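Local coordinates for periplasmic binding protein/LacI transcriptional regulator (PDB 4YLE) that probably serves as the sugar-binding receptor of an ABC importer, capturing a small carbohydrate in the periplasm and delivering it to the membrane transporter, at residues 251-263 with 268-280. Residues are numbered along the deposited sequence; the frame is centred on the assembly and turned at random.
Sequences VYVVGYDNINAIK and DGRVLATADQYAA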
loop_
_atom_site.group_PDB
_atom_site.type_symbol
_atom_site.label_atom_id
_atom_site.label_comp_id
_atom_site.label_asym_id
_atom_site.label_seq_id
_atom_site.Cartn_x
_atom_site.Cartn_y
_atom_site.Cartn_z
ATOM N N VAL A 251 -22.171 -12.786 1.581
ATOM C CA VAL A 251 -21.155 -12.076 2.351
ATOM C C VAL A 251 -20.428 -11.180 1.372
ATOM O O VAL A 251 -19.902 -11.663 0.367
ATOM C CB VAL A 251 -20.164 -13.038 3.042
ATOM C CG1 VAL A 251 -19.016 -12.263 3.735
ATOM C CG2 VAL A 251 -20.901 -13.907 4.044
ATOM N N TYR A 252 -20.486 -9.879 1.615
ATOM C CA TYR A 252 -19.815 -8.920 0.764
ATOM C C TYR A 252 -18.321 -8.909 1.030
ATOM O O TYR A 252 -17.878 -9.105 2.168
ATOM C CB TYR A 252 -20.379 -7.520 0.979
ATOM C CG TYR A 252 -21.761 -7.309 0.395
ATOM C CD1 TYR A 252 -21.942 -7.286 -0.975
ATOM C CD2 TYR A 252 -22.861 -7.098 1.209
ATOM C CE1 TYR A 252 -23.187 -7.063 -1.536
ATOM C CE2 TYR A 252 -24.121 -6.890 0.657
ATOM C CZ TYR A 252 -24.271 -6.872 -0.719
ATOM O OH TYR A 252 -25.519 -6.669 -1.285
ATOM N N VAL A 253 -17.558 -8.664 -0.030
ATOM C CA VAL A 253 -16.117 -8.433 0.082
ATOM C C VAL A 253 -15.730 -7.102 -0.574
ATOM O O VAL A 253 -16.138 -6.828 -1.708
ATOM C CB VAL A 253 -15.306 -9.564 -0.587
ATOM C CG1 VAL A 253 -13.827 -9.279 -0.545
ATOM C CG2 VAL A 253 -15.611 -10.893 0.044
ATOM N N VAL A 254 -14.972 -6.281 0.151
ATOM C CA VAL A 254 -14.350 -5.103 -0.440
ATOM C C VAL A 254 -12.851 -5.185 -0.271
ATOM O O VAL A 254 -12.362 -5.799 0.659
ATOM C CB VAL A 254 -14.886 -3.795 0.145
ATOM C CG1 VAL A 254 -16.398 -3.646 -0.191
ATOM C CG2 VAL A 254 -14.608 -3.715 1.651
ATOM N N GLY A 255 -12.132 -4.516 -1.176
ATOM C CA GLY A 255 -10.686 -4.482 -1.145
ATOM C C GLY A 255 -10.166 -3.086 -1.371
ATOM O O GLY A 255 -10.835 -2.100 -1.053
ATOM N N TYR A 256 -8.955 -3.032 -1.901
ATOM C CA TYR A 256 -8.222 -1.781 -2.076
ATOM C C TYR A 256 -7.057 -2.083 -3.010
ATOM O O TYR A 256 -6.291 -2.996 -2.721
ATOM C CB TYR A 256 -7.711 -1.297 -0.720
ATOM C CG TYR A 256 -7.400 0.172 -0.565
ATOM C CD1 TYR A 256 -8.343 1.019 -0.040
ATOM C CD2 TYR A 256 -6.140 0.676 -0.854
ATOM C CE1 TYR A 256 -8.069 2.346 0.171
ATOM C CE2 TYR A 256 -5.865 2.035 -0.622
ATOM C CZ TYR A 256 -6.861 2.832 -0.124
ATOM O OH TYR A 256 -6.556 4.151 0.095
ATOM N N ASP A 257 -6.926 -1.302 -4.085
ATOM C CA ASP A 257 -5.780 -1.268 -5.049
ATOM C C ASP A 257 -6.253 -1.213 -6.495
ATOM O O ASP A 257 -5.528 -0.719 -7.366
ATOM C CB ASP A 257 -4.805 -2.466 -4.952
ATOM C CG ASP A 257 -3.883 -2.395 -3.725
ATOM O OD1 ASP A 257 -3.809 -1.324 -3.099
ATOM O OD2 ASP A 257 -3.265 -3.428 -3.384
ATOM N N ASN A 258 -7.427 -1.774 -6.767
ATOM C CA ASN A 258 -7.918 -1.925 -8.129
ATOM C C ASN A 258 -6.948 -2.667 -9.064
ATOM O O ASN A 258 -6.666 -2.215 -10.196
ATOM C CB ASN A 258 -8.262 -0.554 -8.686
ATOM C CG ASN A 258 -9.131 -0.616 -9.911
ATOM O OD1 ASN A 258 -9.887 -1.572 -10.129
ATOM N ND2 ASN A 258 -9.008 0.403 -10.754
ATOM N N ILE A 259 -6.442 -3.821 -8.623
ATOM C CA ILE A 259 -5.612 -4.635 -9.519
ATOM C C ILE A 259 -6.450 -5.328 -10.586
ATOM O O ILE A 259 -7.638 -5.562 -10.399
ATOM C CB ILE A 259 -4.783 -5.692 -8.754
ATOM C CG1 ILE A 259 -5.706 -6.729 -8.108
ATOM C CG2 ILE A 259 -3.869 -4.976 -7.748
ATOM C CD1 ILE A 259 -4.997 -7.841 -7.350
ATOM N N ASN A 260 -5.831 -5.647 -11.720
ATOM C CA ASN A 260 -6.572 -6.286 -12.802
ATOM C C ASN A 260 -7.288 -7.530 -12.348
ATOM O O ASN A 260 -8.399 -7.793 -12.794
ATOM C CB ASN A 260 -5.651 -6.646 -13.963
ATOM C CG ASN A 260 -5.190 -5.436 -14.695
ATOM O OD1 ASN A 260 -6.007 -4.586 -15.042
ATOM N ND2 ASN A 260 -3.875 -5.313 -14.907
ATOM N N ALA A 261 -6.664 -8.304 -11.463
ATOM C CA ALA A 261 -7.269 -9.574 -11.055
ATOM C C ALA A 261 -8.634 -9.329 -10.408
ATOM O O ALA A 261 -9.489 -10.207 -10.410
ATOM C CB ALA A 261 -6.345 -10.335 -10.106
ATOM N N ILE A 262 -8.852 -8.129 -9.877
ATOM C CA ILE A 262 -10.099 -7.856 -9.160
ATOM C C ILE A 262 -11.232 -7.464 -10.111
ATOM O O ILE A 262 -12.406 -7.474 -9.743
ATOM C CB ILE A 262 -9.892 -6.743 -8.083
ATOM C CG1 ILE A 262 -10.723 -7.052 -6.839
ATOM C CG2 ILE A 262 -10.220 -5.355 -8.599
ATOM C CD1 ILE A 262 -10.143 -8.180 -5.983
ATOM N N LYS A 263 -10.896 -7.126 -11.346
ATOM C CA LYS A 263 -11.922 -6.622 -12.259
ATOM C C LYS A 263 -12.987 -7.640 -12.654
ATOM O O LYS A 263 -14.170 -7.309 -12.643
ATOM C CB LYS A 263 -11.240 -6.043 -13.487
ATOM C CG LYS A 263 -10.496 -4.780 -13.109
ATOM C CD LYS A 263 -9.658 -4.208 -14.234
ATOM C CE LYS A 263 -8.721 -3.152 -13.687
ATOM N NZ LYS A 263 -8.045 -2.468 -14.803
ATOM N N ASP A 268 -18.600 -9.754 -11.935
ATOM C CA ASP A 268 -19.508 -10.861 -11.641
ATOM C C ASP A 268 -20.019 -10.863 -10.212
ATOM O O ASP A 268 -20.732 -11.790 -9.811
ATOM C CB ASP A 268 -18.866 -12.215 -11.963
ATOM C CG ASP A 268 -17.695 -12.580 -11.072
ATOM O OD1 ASP A 268 -17.517 -12.031 -9.951
ATOM O OD2 ASP A 268 -16.935 -13.473 -11.514
ATOM N N GLY A 269 -19.683 -9.824 -9.458
ATOM C CA GLY A 269 -20.228 -9.622 -8.126
ATOM C C GLY A 269 -19.499 -10.279 -6.956
ATOM O O GLY A 269 -19.945 -10.168 -5.816
ATOM N N ARG A 270 -18.379 -10.951 -7.209
ATOM C CA ARG A 270 -17.646 -11.616 -6.127
ATOM C C ARG A 270 -17.039 -10.579 -5.165
ATOM O O ARG A 270 -16.912 -10.844 -3.973
ATOM C CB ARG A 270 -16.560 -12.546 -6.698
ATOM C CG ARG A 270 -17.134 -13.909 -7.130
ATOM C CD ARG A 270 -16.074 -14.777 -7.763
ATOM N NE ARG A 270 -15.602 -14.179 -9.001
ATOM C CZ ARG A 270 -14.443 -14.470 -9.576
ATOM N NH1 ARG A 270 -13.618 -15.350 -9.016
ATOM N NH2 ARG A 270 -14.106 -13.863 -10.702
ATOM N N VAL A 271 -16.703 -9.418 -5.706
ATOM C CA VAL A 271 -16.182 -8.262 -4.948
ATOM C C VAL A 271 -17.068 -7.037 -5.200
ATOM O O VAL A 271 -17.391 -6.724 -6.348
ATOM C CB VAL A 271 -14.746 -7.955 -5.350
ATOM C CG1 VAL A 271 -14.234 -6.684 -4.672
ATOM C CG2 VAL A 271 -13.868 -9.103 -4.980
ATOM N N LEU A 272 -17.448 -6.341 -4.134
ATOM C CA LEU A 272 -18.361 -5.217 -4.231
ATOM C C LEU A 272 -17.704 -3.867 -4.569
ATOM O O LEU A 272 -18.281 -3.042 -5.282
ATOM C CB LEU A 272 -19.135 -5.082 -2.915
ATOM C CG LEU A 272 -20.055 -3.863 -2.816
ATOM C CD1 LEU A 272 -21.279 -4.085 -3.703
ATOM C CD2 LEU A 272 -20.459 -3.588 -1.365
ATOM N N ALA A 273 -16.521 -3.634 -4.037
ATOM C CA ALA A 273 -15.820 -2.378 -4.281
ATOM C C ALA A 273 -14.356 -2.521 -3.970
ATOM O O ALA A 273 -13.953 -3.374 -3.191
ATOM C CB ALA A 273 -16.415 -1.269 -3.441
ATOM N N THR A 274 -13.570 -1.656 -4.596
ATOM C CA THR A 274 -12.156 -1.510 -4.289
ATOM C C THR A 274 -11.838 -0.024 -4.436
ATOM O O THR A 274 -12.750 0.786 -4.485
ATOM C CB THR A 274 -11.294 -2.371 -5.209
ATOM O OG1 THR A 274 -9.924 -2.306 -4.792
ATOM C CG2 THR A 274 -11.398 -1.945 -6.670
ATOM N N ALA A 275 -10.559 0.339 -4.479
ATOM C CA ALA A 275 -10.194 1.754 -4.622
ATOM C C ALA A 275 -8.945 1.816 -5.437
ATOM O O ALA A 275 -8.068 0.951 -5.307
ATOM C CB ALA A 275 -9.982 2.427 -3.279
ATOM N N ASP A 276 -8.841 2.846 -6.274
ATOM C CA ASP A 276 -7.617 3.048 -7.026
ATOM C C ASP A 276 -6.824 4.125 -6.309
ATOM O O ASP A 276 -7.309 5.229 -6.111
ATOM C CB ASP A 276 -7.909 3.432 -8.470
ATOM C CG ASP A 276 -6.746 3.131 -9.404
ATOM O OD1 ASP A 276 -5.589 3.190 -8.946
ATOM O OD2 ASP A 276 -6.977 2.835 -10.589
ATOM N N GLN A 277 -5.617 3.768 -5.885
ATOM C CA GLN A 277 -4.704 4.716 -5.219
ATOM C C GLN A 277 -3.508 5.017 -6.105
ATOM O O GLN A 277 -2.511 5.598 -5.643
ATOM C CB GLN A 277 -4.236 4.192 -3.852
ATOM C CG GLN A 277 -3.479 2.870 -3.934
ATOM C CD GLN A 277 -2.656 2.545 -2.697
ATOM O OE1 GLN A 277 -2.083 3.429 -2.083
ATOM N NE2 GLN A 277 -2.577 1.265 -2.344
ATOM N N TYR A 278 -3.604 4.640 -7.376
ATOM C CA TYR A 278 -2.695 5.145 -8.394
ATOM C C TYR A 278 -1.216 4.890 -8.098
ATOM O O TYR A 278 -0.393 5.805 -7.854
ATOM C CB TYR A 278 -2.995 6.619 -8.590
ATOM C CG TYR A 278 -4.467 6.815 -8.928
ATOM C CD1 TYR A 278 -4.993 6.290 -10.098
ATOM C CD2 TYR A 278 -5.319 7.525 -8.096
ATOM C CE1 TYR A 278 -6.339 6.452 -10.420
ATOM C CE2 TYR A 278 -6.671 7.707 -8.426
ATOM C CZ TYR A 278 -7.168 7.164 -9.581
ATOM O OH TYR A 278 -8.505 7.347 -9.930
ATOM N N ALA A 279 -0.871 3.623 -8.208
ATOM C CA ALA A 279 0.487 3.160 -7.974
ATOM C C ALA A 279 1.539 3.859 -8.830
ATOM O O ALA A 279 2.599 4.285 -8.334
ATOM C CB ALA A 279 0.541 1.681 -8.202
ATOM N N ALA A 280 1.263 3.947 -10.124
ATOM C CA ALA A 280 2.206 4.488 -11.066
ATOM C C ALA A 280 2.406 5.961 -10.721
ATOM O O ALA A 280 3.508 6.453 -10.773
ATOM C CB ALA A 280 1.705 4.334 -12.479
HETATM O O HOH W 1 -18.776 -8.948 -2.707
HETATM O O HOH W 2 -4.148 1.374 -6.668
#
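Tyr256 and Ala275 meet as plate and knob: the Ala275 methyl sits over one face of the ring, CB 4.2 Å from its centroid, in a CH-pi contact. At the ring's edge, near its plane, the Gln277 amide passes with its own plane turned 75° away, and its NE2 gives a hydrogen bond of 3.0 Å to Asp257 OD1, meeting that oxygen nearly along its C-O bond. Toward the Tyr252 end of the contact, Val271 wedges its two methyls against Ile262, CG2 lying 4.0 Å from Ile262 CD1, while Leu272 leans obliquely on the Tyr252 ring. Here the chain leaves the parallel sheet containing strand 252-254 and returns after helix 263-268 to run parallel alongside that strand before entering strand 274-276 of the other sheet, a crossing between lobes consistent with the hinge of periplasmic binding proteins. Asp257 OD2 and Gln277 NE2 also bind the unidentified ligand. Beside the backbone of 256-258, Thr274 OG1, swung opposite its own backbone N (chi1 -174°) to face Asn258 N, accepts from it at 3.2 Å and is also hydrogen-bonded to Asp232 OD1; the CG2 methyl tucks against Asn258, 3.8 Å from OD1 of that residue. Asn258 ND2 reaches Asp276 OD2 from above the carboxylate plane, at 3.2 Å.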